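Local coordinates for lipoprotein (Burkholderia cenocepacia, PDB 4QHQ) that binds methionine between its two lobes and probably delivers it to an ABC transporter as a membrane-anchored lipoprotein of the NlpA family, at residues A[43-48]-A[200-205]; A[55-60]-A[108-113]; A[84-89]-A[185-190]; A[88-93]-A[165-170]. One frame throughout, in Å; residues are numbered along the deposited sequence.

Contact 1 (A[43-48]-A[200-205]); sequences AALDSG and LIAVRA
Ala202 and Arg204, on strand 199-204, meet Leu45 on helix 41-47. The contact is a helix packed on the mixed beta sheet of one lobe of a periplasmic-binding-protein fold. The helix and strand segments run 33° apart, with their axes 8.2 Å from each other at closest approach. Ala202 points its methyl toward the helix, and its CB lies 4.1 Å from Leu45 CD2. Leu45 CD2 also lies 3.6 Å from the backbone O of Ala202. The side chain of Val203 starts away from the helix and touches Trp212 of helix 211-220. Its backbone does the touching here: Val203 CA is 3.8 Å from Leu45 CD2. Both Leu45 branches meet the strand: CD2 lies on Ala202 and Val203, and CD1 packs beside the side chain of Arg204. The arginine chain bends at chi3 (-61°), which brings the guanidinium back over the end of the helix. There Gly48, with positive phi, leaves the helical path. Arg204 NH2 makes a salt bridge with Asp207, and NH1 also bonds Leu50 O. A water accepts a weak bond from Arg204 NH2 and also lies within hydrogen-bonding distance of Gly48 O. Leu45 O accepts two hydrogen bonds, one from Gly48 N and one from the arginine. The arginine bond, Arg204 NH1 to Leu45 O, is 3.0 Å long, with a 158° angle at the hydrogen, and lies in the carbonyl plane.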
loop_
_atom_site.group_PDB
_atom_site.type_symbol
_atom_site.label_atom_id
_atom_site.label_comp_id
_atom_site.label_asym_id
_atom_site.label_seq_id
_atom_site.Cartn_x
_atom_site.Cartn_y
_atom_site.Cartn_z
ATOM N N ALA A 43 -6.454 -14.312 1.237
ATOM C CA ALA A 43 -7.086 -15.528 1.719
ATOM C C ALA A 43 -8.408 -15.766 0.977
ATOM O O ALA A 43 -8.762 -16.903 0.629
ATOM C CB ALA A 43 -7.312 -15.431 3.238
ATOM N N ALA A 44 -9.116 -14.674 0.709
ATOM C CA ALA A 44 -10.408 -14.741 0.040
ATOM C C ALA A 44 -10.235 -15.105 -1.429
ATOM O O ALA A 44 -11.061 -15.812 -1.997
ATOM C CB ALA A 44 -11.143 -13.418 0.188
ATOM N N LEU A 45 -9.155 -14.643 -2.040
ATOM C CA LEU A 45 -8.807 -15.040 -3.397
ATOM C C LEU A 45 -8.375 -16.508 -3.466
ATOM O O LEU A 45 -8.790 -17.261 -4.350
ATOM C CB LEU A 45 -7.688 -14.144 -3.923
ATOM C CG LEU A 45 -7.141 -14.480 -5.315
ATOM C CD1 LEU A 45 -8.251 -14.502 -6.367
ATOM C CD2 LEU A 45 -6.035 -13.482 -5.689
ATOM N N ASP A 46 -7.532 -16.914 -2.527
ATOM C CA ASP A 46 -7.044 -18.279 -2.470
ATOM C C ASP A 46 -8.195 -19.280 -2.299
ATOM O O ASP A 46 -8.156 -20.384 -2.849
ATOM C CB ASP A 46 -6.038 -18.419 -1.328
ATOM C CG ASP A 46 -5.428 -19.797 -1.254
ATOM O OD1 ASP A 46 -4.607 -20.125 -2.138
ATOM O OD2 ASP A 46 -5.765 -20.542 -0.311
ATOM N N SER A 47 -9.225 -18.880 -1.554
ATOM C CA SER A 47 -10.326 -19.784 -1.208
ATOM C C SER A 47 -11.396 -19.862 -2.288
ATOM O O SER A 47 -12.262 -20.730 -2.234
ATOM C CB SER A 47 -10.980 -19.350 0.102
ATOM O OG SER A 47 -11.716 -18.151 -0.083
ATOM N N GLY A 48 -11.358 -18.953 -3.253
ATOM C CA GLY A 48 -12.321 -18.982 -4.341
ATOM C C GLY A 48 -13.407 -17.941 -4.171
ATOM O O GLY A 48 -14.189 -17.697 -5.086
ATOM N N LEU A 200 -0.836 -3.801 -7.610
ATOM C CA LEU A 200 -1.074 -4.773 -8.667
ATOM C C LEU A 200 -2.439 -5.440 -8.525
ATOM O O LEU A 200 -3.079 -5.430 -7.466
ATOM C CB LEU A 200 0.056 -5.815 -8.657
ATOM C CG LEU A 200 0.288 -6.614 -7.365
ATOM C CD1 LEU A 200 -0.606 -7.841 -7.244
ATOM C CD2 LEU A 200 1.714 -7.057 -7.207
ATOM N N ILE A 201 -2.888 -6.025 -9.625
ATOM C CA ILE A 201 -4.042 -6.916 -9.599
ATOM C C ILE A 201 -3.539 -8.348 -9.465
ATOM O O ILE A 201 -2.676 -8.773 -10.224
ATOM C CB ILE A 201 -4.894 -6.786 -10.873
ATOM C CG1 ILE A 201 -5.501 -5.383 -10.942
ATOM C CG2 ILE A 201 -5.997 -7.859 -10.901
ATOM C CD1 ILE A 201 -6.156 -5.067 -12.274
ATOM N N ALA A 202 -4.058 -9.075 -8.476
ATOM C CA ALA A 202 -3.652 -10.458 -8.240
ATOM C C ALA A 202 -4.775 -11.413 -8.605
ATOM O O ALA A 202 -5.955 -11.112 -8.397
ATOM C CB ALA A 202 -3.254 -10.667 -6.785
ATOM N N VAL A 203 -4.393 -12.568 -9.142
ATOM C CA VAL A 203 -5.334 -13.642 -9.444
ATOM C C VAL A 203 -4.729 -14.978 -9.035
ATOM O O VAL A 203 -3.529 -15.075 -8.775
ATOM C CB VAL A 203 -5.683 -13.705 -10.947
ATOM C CG1 VAL A 203 -6.345 -12.413 -11.394
ATOM C CG2 VAL A 203 -4.446 -14.025 -11.789
ATOM N N ARG A 204 -5.554 -16.011 -8.957
ATOM C CA ARG A 204 -5.012 -17.340 -8.706
ATOM C C ARG A 204 -4.129 -17.752 -9.879
ATOM O O ARG A 204 -4.460 -17.474 -11.033
ATOM C CB ARG A 204 -6.129 -18.365 -8.498
ATOM C CG ARG A 204 -6.855 -18.181 -7.178
ATOM C CD ARG A 204 -7.943 -19.243 -6.988
ATOM N NE ARG A 204 -8.964 -19.170 -8.035
ATOM C CZ ARG A 204 -10.006 -18.346 -7.992
ATOM N NH1 ARG A 204 -10.172 -17.551 -6.949
ATOM N NH2 ARG A 204 -10.882 -18.314 -8.983
ATOM N N ALA A 205 -3.015 -18.415 -9.570
ATOM C CA ALA A 205 -2.074 -18.889 -10.578
ATOM C C ALA A 205 -2.774 -19.685 -11.677
ATOM O O ALA A 205 -2.488 -19.504 -12.859
ATOM C CB ALA A 205 -1.001 -19.748 -9.935
HETATM O O HOH W 1 -13.594 -17.846 -7.761
#

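Contact 2 (A[55-60]-A[108-113]); sequences FQHQPY and PSNENR. With MET (methionine), chain B.
His57 and Asn110 reach toward each other from opposite directions. His57 NE2 donates to Asn110 OD1 at 2.9 Å. The bond is nearly straight, 166° at the hydrogen. The oxygen lies in the plane of the imidazole, but the donor stands above the amide plane, not on a lone pair; ring and amide planes are 60° apart. The other ring nitrogen is also engaged: His57 ND1 accepts from Tyr60 N at 3.1 Å and caps the start of helix 58-68. With chi1 at 48°, His57 CG sits between the backbone N and carbonyl carbon, and the ring folds back over the helix start. Two bonds therefore fix the rotation of the ring. Ser109 OG lies at the edge of the same ring, 3.4 Å from His57 CE1. Ser109 CB packs 3.9 Å from Pro59 CB.

The bound methionine sits against these groups. Its SD lies over one face of the imidazole, offset toward the rim and 3.4 Å from His57 NE2. Its CE lies over one face of the Tyr60 ring, 3.6 Å from Tyr60 CG. Arg113 runs extended from CG to NE, and its NH1 donates to the ligand OXT at 2.8 Å. That NH1 also gives a weak bond to Asn110 OD1. Glu191 holds Arg113 NH2 by a salt bridge, while Asp107 accepts from Asn110 ND2. Segment 55-60 comes from one lobe and 108-113 from the other. Together they form part of the methionine pocket in the cleft of this periplasmic-binding-protein fold.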
loop_
_atom_site.group_PDB
_atom_site.type_symbol
_atom_site.label_atom_id
_atom_site.label_comp_id
_atom_site.label_asym_id
_atom_site.label_seq_id
_atom_site.Cartn_x
_atom_site.Cartn_y
_atom_site.Cartn_z
ATOM N N PHE A 55 -5.164 -4.472 -4.225
ATOM C CA PHE A 55 -4.938 -3.740 -2.986
ATOM C C PHE A 55 -3.480 -3.715 -2.536
ATOM O O PHE A 55 -3.180 -3.035 -1.574
ATOM C CB PHE A 55 -5.771 -4.325 -1.854
ATOM C CG PHE A 55 -5.187 -5.578 -1.277
ATOM C CD1 PHE A 55 -5.254 -6.778 -1.981
ATOM C CD2 PHE A 55 -4.563 -5.564 -0.043
ATOM C CE1 PHE A 55 -4.705 -7.935 -1.460
ATOM C CE2 PHE A 55 -3.999 -6.709 0.486
ATOM C CZ PHE A 55 -4.081 -7.901 -0.216
ATOM N N GLN A 56 -2.597 -4.472 -3.178
ATOM C CA GLN A 56 -1.266 -4.692 -2.615
ATOM C C GLN A 56 -0.140 -4.446 -3.594
ATOM O O GLN A 56 -0.347 -4.378 -4.799
ATOM C CB GLN A 56 -1.163 -6.137 -2.118
ATOM C CG GLN A 56 -0.962 -7.159 -3.235
ATOM C CD GLN A 56 -1.347 -8.557 -2.811
ATOM O OE1 GLN A 56 -0.822 -9.092 -1.834
ATOM N NE2 GLN A 56 -2.281 -9.164 -3.553
ATOM N N HIS A 57 1.071 -4.311 -3.057
ATOM C CA HIS A 57 2.279 -4.295 -3.883
ATOM C C HIS A 57 2.959 -5.674 -3.870
ATOM O O HIS A 57 2.556 -6.565 -3.121
ATOM C CB HIS A 57 3.221 -3.153 -3.463
ATOM C CG HIS A 57 3.465 -3.061 -1.986
ATOM N ND1 HIS A 57 4.054 -4.078 -1.266
ATOM C CD2 HIS A 57 3.234 -2.055 -1.112
ATOM C CE1 HIS A 57 4.165 -3.703 0.000
ATOM N NE2 HIS A 57 3.690 -2.470 0.116
ATOM N N GLN A 58 3.958 -5.860 -4.725
ATOM C CA GLN A 58 4.634 -7.147 -4.817
ATOM C C GLN A 58 5.350 -7.592 -3.531
ATOM O O GLN A 58 5.281 -8.771 -3.172
ATOM C CB GLN A 58 5.569 -7.217 -6.031
ATOM C CG GLN A 58 6.079 -8.631 -6.312
ATOM C CD GLN A 58 5.020 -9.552 -6.873
ATOM O OE1 GLN A 58 4.367 -9.233 -7.865
ATOM N NE2 GLN A 58 4.842 -10.705 -6.236
ATOM N N PRO A 59 6.024 -6.668 -2.819
ATOM C CA PRO A 59 6.635 -7.103 -1.556
ATOM C C PRO A 59 5.587 -7.640 -0.575
ATOM O O PRO A 59 5.849 -8.632 0.112
ATOM C CB PRO A 59 7.315 -5.826 -1.047
ATOM C CG PRO A 59 7.724 -5.145 -2.321
ATOM C CD PRO A 59 6.522 -5.342 -3.227
ATOM N N TYR A 60 4.409 -7.037 -0.539
ATOM C CA TYR A 60 3.354 -7.553 0.330
ATOM C C TYR A 60 2.894 -8.956 -0.113
ATOM O O TYR A 60 2.763 -9.860 0.716
ATOM C CB TYR A 60 2.162 -6.591 0.381
ATOM C CG TYR A 60 1.137 -6.974 1.416
ATOM C CD1 TYR A 60 0.069 -7.815 1.105
ATOM C CD2 TYR A 60 1.219 -6.478 2.699
ATOM C CE1 TYR A 60 -0.873 -8.154 2.069
ATOM C CE2 TYR A 60 0.288 -6.818 3.674
ATOM C CZ TYR A 60 -0.762 -7.662 3.347
ATOM O OH TYR A 60 -1.674 -7.992 4.315
ATOM N N PRO A 108 5.167 -7.320 7.716
ATOM C CA PRO A 108 6.592 -7.387 7.368
ATOM C C PRO A 108 7.024 -6.430 6.263
ATOM O O PRO A 108 7.995 -5.698 6.446
ATOM C CB PRO A 108 6.771 -8.839 6.927
ATOM C CG PRO A 108 5.790 -9.580 7.781
ATOM C CD PRO A 108 4.577 -8.666 7.840
ATOM N N SER A 109 6.324 -6.404 5.139
ATOM C CA SER A 109 6.794 -5.586 4.029
ATOM C C SER A 109 6.579 -4.090 4.235
ATOM O O SER A 109 7.434 -3.294 3.881
ATOM C CB SER A 109 6.188 -6.040 2.692
ATOM O OG SER A 109 4.826 -5.712 2.600
ATOM N N ASN A 110 5.436 -3.683 4.772
ATOM C CA ASN A 110 5.255 -2.252 4.992
ATOM C C ASN A 110 6.008 -1.711 6.205
ATOM O O ASN A 110 6.389 -0.537 6.212
ATOM C CB ASN A 110 3.775 -1.895 5.033
ATOM C CG ASN A 110 3.127 -2.033 3.680
ATOM O OD1 ASN A 110 3.421 -1.261 2.751
ATOM N ND2 ASN A 110 2.266 -3.031 3.546
ATOM N N GLU A 111 6.267 -2.552 7.200
ATOM C CA GLU A 111 7.109 -2.143 8.311
ATOM C C GLU A 111 8.514 -1.900 7.765
ATOM O O GLU A 111 9.134 -0.875 8.043
ATOM C CB GLU A 111 7.158 -3.191 9.427
ATOM C CG GLU A 111 8.190 -2.807 10.469
ATOM C CD GLU A 111 7.976 -3.408 11.837
ATOM O OE1 GLU A 111 7.071 -4.233 12.048
ATOM O OE2 GLU A 111 8.744 -3.024 12.743
ATOM N N ASN A 112 9.006 -2.846 6.976
ATOM C CA ASN A 112 10.305 -2.714 6.343
ATOM C C ASN A 112 10.382 -1.438 5.512
ATOM O O ASN A 112 11.343 -0.664 5.616
ATOM C CB ASN A 112 10.597 -3.935 5.480
ATOM C CG ASN A 112 11.963 -3.879 4.844
ATOM O OD1 ASN A 112 12.976 -3.945 5.534
ATOM N ND2 ASN A 112 12.000 -3.769 3.520
ATOM N N ARG A 113 9.344 -1.209 4.725
ATOM C CA ARG A 113 9.241 -0.029 3.892
ATOM C C ARG A 113 9.322 1.260 4.710
ATOM O O ARG A 113 10.045 2.205 4.354
ATOM C CB ARG A 113 7.910 -0.082 3.161
ATOM C CG ARG A 113 7.623 1.106 2.266
ATOM C CD ARG A 113 6.246 0.926 1.678
ATOM N NE ARG A 113 5.972 1.884 0.619
ATOM C CZ ARG A 113 4.817 1.959 -0.025
ATOM N NH1 ARG A 113 3.821 1.142 0.320
ATOM N NH2 ARG A 113 4.652 2.842 -0.999
HETATM N N MET B . -1.957 0.685 -1.413
HETATM C CA MET B . -0.949 0.327 -0.414
HETATM C C MET B . 0.356 1.042 -0.683
HETATM O O MET B . 0.747 1.151 -1.840
HETATM C CB MET B . -0.742 -1.192 -0.421
HETATM C CG MET B . 0.269 -1.693 0.628
HETATM S SD MET B . 0.521 -3.479 0.535
HETATM C CE MET B . -1.078 -4.096 1.070
HETATM O OXT MET B . 1.020 1.540 0.242
#

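Contact 3 (A[84-89]-A[185-190]); sequences GVYSKK and KDAIAL
Val85 uses both its backbone polar atoms on segment 185-190. Its N donates to Ala189 O at 3.0 Å, with 167° at the hydrogen. Its O accepts from Ile188 N at 2.7 Å, and this donor lies nearly along the C=O axis. Two CA-H...O contacts supplement these bonds. Gly84 CA approaches Ala189 O at 3.3 Å, and Ala187 CA approaches Val85 O at 3.2 Å. Each of the two carbonyl oxygens thus has one N-H and one CA-H from across the contact. Beyond the paired residues a water joins the two segments: it accepts from Ser87 N and donates to Asp186 O.

The polar side chains look elsewhere. Ser87 OG accepts from Lys89 N in an ST turn and is also bonded to Asp167 O and Phe90 N. Asp186 OD2 accepts from Gln182 N.

Apolar groups fill in around the backbone bonds. Val85 splits its two methyls between neighbours. CG1, anti to the backbone N (chi1 -178°), lies 3.8 Å from Ile188 CG1, whereas CG2 is 4.0 Å from Ala189 CB. Ile188 continues to Ser87, with its CD1 touching Ser87 CB. On the other side of the sheet, Tyr86 CE2 packs 3.8 Å from Ala187 CB. Leu190 CD1 rests on Gly84 CA, where no side chain intervenes. Gly84 and Leu190 form an antiparallel non-hydrogen-bonded pair. They join strand 84-86 to the short edge strand 189-190 of the five-stranded mixed sheet in the second lobe of this binding-protein fold.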
loop_
_atom_site.group_PDB
_atom_site.type_symbol
_atom_site.label_atom_id
_atom_site.label_comp_id
_atom_site.label_asym_id
_atom_site.label_seq_id
_atom_site.Cartn_x
_atom_site.Cartn_y
_atom_site.Cartn_z
ATOM N N GLY A 84 4.104 8.237 3.015
ATOM C CA GLY A 84 4.493 9.462 3.688
ATOM C C GLY A 84 4.617 9.337 5.186
ATOM O O GLY A 84 4.111 8.375 5.804
ATOM N N VAL A 85 5.294 10.326 5.762
ATOM C CA VAL A 85 5.365 10.517 7.201
ATOM C C VAL A 85 4.463 11.698 7.530
ATOM O O VAL A 85 4.546 12.759 6.880
ATOM C CB VAL A 85 6.795 10.860 7.639
ATOM C CG1 VAL A 85 6.865 11.019 9.143
ATOM C CG2 VAL A 85 7.773 9.790 7.189
ATOM N N TYR A 86 3.631 11.524 8.558
ATOM C CA TYR A 86 2.630 12.511 8.942
ATOM C C TYR A 86 2.805 12.873 10.397
ATOM O O TYR A 86 3.285 12.073 11.191
ATOM C CB TYR A 86 1.207 11.983 8.713
ATOM C CG TYR A 86 0.972 11.627 7.278
ATOM C CD1 TYR A 86 1.312 10.377 6.798
ATOM C CD2 TYR A 86 0.476 12.569 6.387
ATOM C CE1 TYR A 86 1.141 10.053 5.464
ATOM C CE2 TYR A 86 0.306 12.268 5.065
ATOM C CZ TYR A 86 0.625 11.003 4.607
ATOM O OH TYR A 86 0.451 10.708 3.279
ATOM N N SER A 87 2.430 14.100 10.734
ATOM C CA SER A 87 2.525 14.572 12.102
ATOM C C SER A 87 1.530 15.683 12.338
ATOM O O SER A 87 1.330 16.550 11.490
ATOM C CB SER A 87 3.935 15.060 12.406
ATOM O OG SER A 87 4.016 15.529 13.744
ATOM N N LYS A 88 0.916 15.657 13.512
ATOM C CA LYS A 88 0.046 16.736 13.944
ATOM C C LYS A 88 0.810 17.695 14.828
ATOM O O LYS A 88 0.238 18.670 15.301
ATOM C CB LYS A 88 -1.129 16.183 14.756
ATOM C CG LYS A 88 -2.086 15.318 13.968
ATOM C CD LYS A 88 -2.773 16.114 12.879
ATOM C CE LYS A 88 -3.670 15.221 12.035
ATOM N NZ LYS A 88 -4.121 15.900 10.786
ATOM N N LYS A 89 2.087 17.404 15.063
ATOM C CA LYS A 89 2.850 18.114 16.085
ATOM C C LYS A 89 4.145 18.755 15.579
ATOM O O LYS A 89 4.667 19.670 16.222
ATOM C CB LYS A 89 3.146 17.178 17.267
ATOM C CG LYS A 89 1.918 16.410 17.763
ATOM C CD LYS A 89 2.216 15.564 18.996
ATOM C CE LYS A 89 0.984 14.765 19.422
ATOM N NZ LYS A 89 1.243 13.926 20.625
ATOM N N LYS A 185 0.552 17.245 0.317
ATOM C CA LYS A 185 0.439 18.507 1.036
ATOM C C LYS A 185 0.720 18.373 2.531
ATOM O O LYS A 185 1.325 19.262 3.135
ATOM C CB LYS A 185 -0.948 19.118 0.826
ATOM N N ASP A 186 0.282 17.272 3.133
ATOM C CA ASP A 186 0.369 17.123 4.585
ATOM C C ASP A 186 1.607 16.364 5.062
ATOM O O ASP A 186 2.035 16.526 6.205
ATOM C CB ASP A 186 -0.879 16.430 5.144
ATOM C CG ASP A 186 -2.152 17.228 4.922
ATOM O OD1 ASP A 186 -2.115 18.475 5.030
ATOM O OD2 ASP A 186 -3.200 16.603 4.645
ATOM N N ALA A 187 2.172 15.521 4.207
ATOM C CA ALA A 187 3.296 14.697 4.629
ATOM C C ALA A 187 4.522 15.559 4.884
ATOM O O ALA A 187 4.793 16.514 4.153
ATOM C CB ALA A 187 3.595 13.610 3.592
ATOM N N ILE A 188 5.253 15.215 5.934
ATOM C CA ILE A 188 6.471 15.924 6.272
ATOM C C ILE A 188 7.703 15.274 5.651
ATOM O O ILE A 188 8.793 15.849 5.668
ATOM C CB ILE A 188 6.639 16.114 7.791
ATOM C CG1 ILE A 188 6.873 14.779 8.499
ATOM C CG2 ILE A 188 5.424 16.844 8.368
ATOM C CD1 ILE A 188 7.175 14.977 9.993
ATOM N N ALA A 189 7.508 14.093 5.070
ATOM C CA ALA A 189 8.527 13.422 4.269
ATOM C C ALA A 189 7.818 12.425 3.384
ATOM O O ALA A 189 6.743 11.920 3.729
ATOM C CB ALA A 189 9.532 12.708 5.148
ATOM N N LEU A 190 8.422 12.126 2.245
ATOM C CA LEU A 190 7.785 11.254 1.273
ATOM C C LEU A 190 8.801 10.346 0.592
ATOM O O LEU A 190 9.897 10.764 0.220
ATOM C CB LEU A 190 7.056 12.090 0.214
ATOM C CG LEU A 190 5.905 11.458 -0.563
ATOM C CD1 LEU A 190 4.713 11.207 0.357
ATOM C CD2 LEU A 190 5.510 12.348 -1.735
HETATM O O HOH W 2 1.004 15.442 8.555
#

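Contact 4 (A[88-93]-A[165-170]); sequences KKFKSL and DVDAAV
Lys89 lays its aliphatic chain across Asp167 and the carbonyl of Val166. The contact sits at the end of neighbouring strands of the five-stranded mixed sheet in one lobe of the periplasmic-binding-protein fold. There the loop after strand 84-86 passes the residues that lead into strand 168-171. Beyond CG the lysine is fully extended. This carries Lys89 CE to 3.3 Å from Val166 O and CD to 3.7 Å from Asp167 OD1. The two side chains pass at an oblique angle. Their charges are near but do not form a salt bridge, since Lys89 NZ is 4.3 Å from Asp167 OD1. Water bridges them instead, accepting from the amine and donating weakly to the carboxylate. The direct partner of Lys89 NZ is Ser164 O, and Asp167 OD2 accepts from Lys101 N.

Phe90 and Asp167 lie side by side and point the same way. Their matching first torsions, chi1 -60° in each, with CG anti to the carbonyl carbon, are consistent with this. The ring turns its edge to the carboxylate, the two planes standing 70° apart. Phe90 CE2 is 3.5 Å from Asp167 OD1, which lies near the ring plane. Farther along the loop, Leu93 reaches the strand more loosely, with CD2 4.5 Å from Ala168 CB. The same leucine touches Val85 of the neighbouring strand. A second water ties the two backbones together near the start of the loop: it accepts from Lys88 N at 2.9 Å and donates to Val166 O at 2.8 Å.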
loop_
_atom_site.group_PDB
_atom_site.type_symbol
_atom_site.label_atom_id
_atom_site.label_comp_id
_atom_site.label_asym_id
_atom_site.label_seq_id
_atom_site.Cartn_x
_atom_site.Cartn_y
_atom_site.Cartn_z
ATOM N N LYS A 88 0.916 15.657 13.512
ATOM C CA LYS A 88 0.046 16.736 13.944
ATOM C C LYS A 88 0.810 17.695 14.828
ATOM O O LYS A 88 0.238 18.670 15.301
ATOM C CB LYS A 88 -1.129 16.183 14.756
ATOM C CG LYS A 88 -2.086 15.318 13.968
ATOM C CD LYS A 88 -2.773 16.114 12.879
ATOM C CE LYS A 88 -3.670 15.221 12.035
ATOM N NZ LYS A 88 -4.121 15.900 10.786
ATOM N N LYS A 89 2.087 17.404 15.063
ATOM C CA LYS A 89 2.850 18.114 16.085
ATOM C C LYS A 89 4.145 18.755 15.579
ATOM O O LYS A 89 4.667 19.670 16.222
ATOM C CB LYS A 89 3.146 17.178 17.267
ATOM C CG LYS A 89 1.918 16.410 17.763
ATOM C CD LYS A 89 2.216 15.564 18.996
ATOM C CE LYS A 89 0.984 14.765 19.422
ATOM N NZ LYS A 89 1.243 13.926 20.625
ATOM N N PHE A 90 4.663 18.288 14.446
ATOM C CA PHE A 90 5.941 18.783 13.922
ATOM C C PHE A 90 5.915 18.924 12.408
ATOM O O PHE A 90 5.232 18.165 11.729
ATOM C CB PHE A 90 7.071 17.846 14.353
ATOM C CG PHE A 90 7.208 17.739 15.845
ATOM C CD1 PHE A 90 7.786 18.770 16.571
ATOM C CD2 PHE A 90 6.728 16.625 16.529
ATOM C CE1 PHE A 90 7.901 18.700 17.952
ATOM C CE2 PHE A 90 6.847 16.555 17.924
ATOM C CZ PHE A 90 7.438 17.590 18.629
ATOM N N LYS A 91 6.676 19.881 11.881
ATOM C CA LYS A 91 6.677 20.175 10.452
ATOM C C LYS A 91 7.783 19.435 9.709
ATOM O O LYS A 91 7.769 19.340 8.479
ATOM C CB LYS A 91 6.799 21.680 10.221
ATOM C CG LYS A 91 5.574 22.470 10.649
ATOM C CD LYS A 91 4.362 22.067 9.821
ATOM C CE LYS A 91 3.139 22.907 10.169
ATOM N NZ LYS A 91 1.960 22.543 9.329
ATOM N N SER A 92 8.727 18.891 10.468
ATOM C CA SER A 92 9.846 18.155 9.900
ATOM C C SER A 92 10.313 17.070 10.861
ATOM O O SER A 92 10.241 17.243 12.083
ATOM C CB SER A 92 11.003 19.112 9.604
ATOM O OG SER A 92 12.158 18.395 9.206
ATOM N N LEU A 93 10.810 15.965 10.313
ATOM C CA LEU A 93 11.439 14.924 11.120
ATOM C C LEU A 93 12.641 15.489 11.890
ATOM O O LEU A 93 13.000 14.983 12.951
ATOM C CB LEU A 93 11.867 13.744 10.237
ATOM C CG LEU A 93 10.743 12.868 9.695
ATOM C CD1 LEU A 93 11.279 11.902 8.651
ATOM C CD2 LEU A 93 10.116 12.126 10.846
ATOM N N ASP A 165 -1.583 10.988 19.326
ATOM C CA ASP A 165 -0.840 10.434 20.453
ATOM C C ASP A 165 0.585 9.996 20.103
ATOM O O ASP A 165 1.233 9.299 20.892
ATOM C CB ASP A 165 -1.600 9.240 21.053
ATOM C CG ASP A 165 -2.825 9.657 21.848
ATOM O OD1 ASP A 165 -3.404 10.723 21.550
ATOM O OD2 ASP A 165 -3.209 8.922 22.788
ATOM N N VAL A 166 1.074 10.397 18.933
ATOM C CA VAL A 166 2.464 10.143 18.560
ATOM C C VAL A 166 3.049 11.406 17.955
ATOM O O VAL A 166 2.323 12.342 17.611
ATOM C CB VAL A 166 2.613 8.989 17.534
ATOM C CG1 VAL A 166 2.097 7.675 18.108
ATOM C CG2 VAL A 166 1.896 9.325 16.241
ATOM N N ASP A 167 4.367 11.438 17.828
ATOM C CA ASP A 167 5.006 12.610 17.244
ATOM C C ASP A 167 5.066 12.567 15.720
ATOM O O ASP A 167 5.082 13.612 15.070
ATOM C CB ASP A 167 6.371 12.830 17.884
ATOM C CG ASP A 167 6.251 13.054 19.365
ATOM O OD1 ASP A 167 5.424 13.908 19.743
ATOM O OD2 ASP A 167 6.931 12.355 20.144
ATOM N N ALA A 168 5.066 11.362 15.154
ATOM C CA ALA A 168 4.940 11.190 13.717
ATOM C C ALA A 168 4.551 9.746 13.436
ATOM O O ALA A 168 4.767 8.863 14.261
ATOM C CB ALA A 168 6.239 11.547 12.998
ATOM N N ALA A 169 3.977 9.511 12.265
ATOM C CA ALA A 169 3.646 8.154 11.848
ATOM C C ALA A 169 3.890 7.995 10.365
ATOM O O ALA A 169 3.669 8.925 9.597
ATOM C CB ALA A 169 2.196 7.826 12.164
ATOM N N VAL A 170 4.351 6.816 9.974
ATOM C CA VAL A 170 4.483 6.486 8.558
ATOM C C VAL A 170 3.211 5.733 8.173
ATOM O O VAL A 170 2.906 4.685 8.759
ATOM C CB VAL A 170 5.717 5.620 8.290
ATOM C CG1 VAL A 170 5.808 5.305 6.788
ATOM C CG2 VAL A 170 6.980 6.316 8.780
HETATM O O HOH W 3 1.359 13.330 15.196
HETATM O O HOH W 4 3.212 12.268 20.970
#

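How the contacts relate
Contact 2 is the buried one, lying near the centre of the chain at the methionine. The other three are only partly buried. Contacts 1 and 2 touch in one lobe, where strands 52-57 and 199-204 are sheet neighbours. Contacts 3 and 4 share Lys88 and Lys89 and meet in the other lobe, where strands 84-86 and 168-171 pair. Contacts 1 and 3 lie on opposite sides of the chain's centre, with centres about 33 Å apart. Their chemistry follows their place. One side-chain hydrogen bond and the shared ligand join the lobes in contact 2, and one arginine ties helix to strand in contact 1. Backbone bonds dominate contact 3. Contact 4 has no direct hydrogen bond across it and relies on packing and two bridging waters.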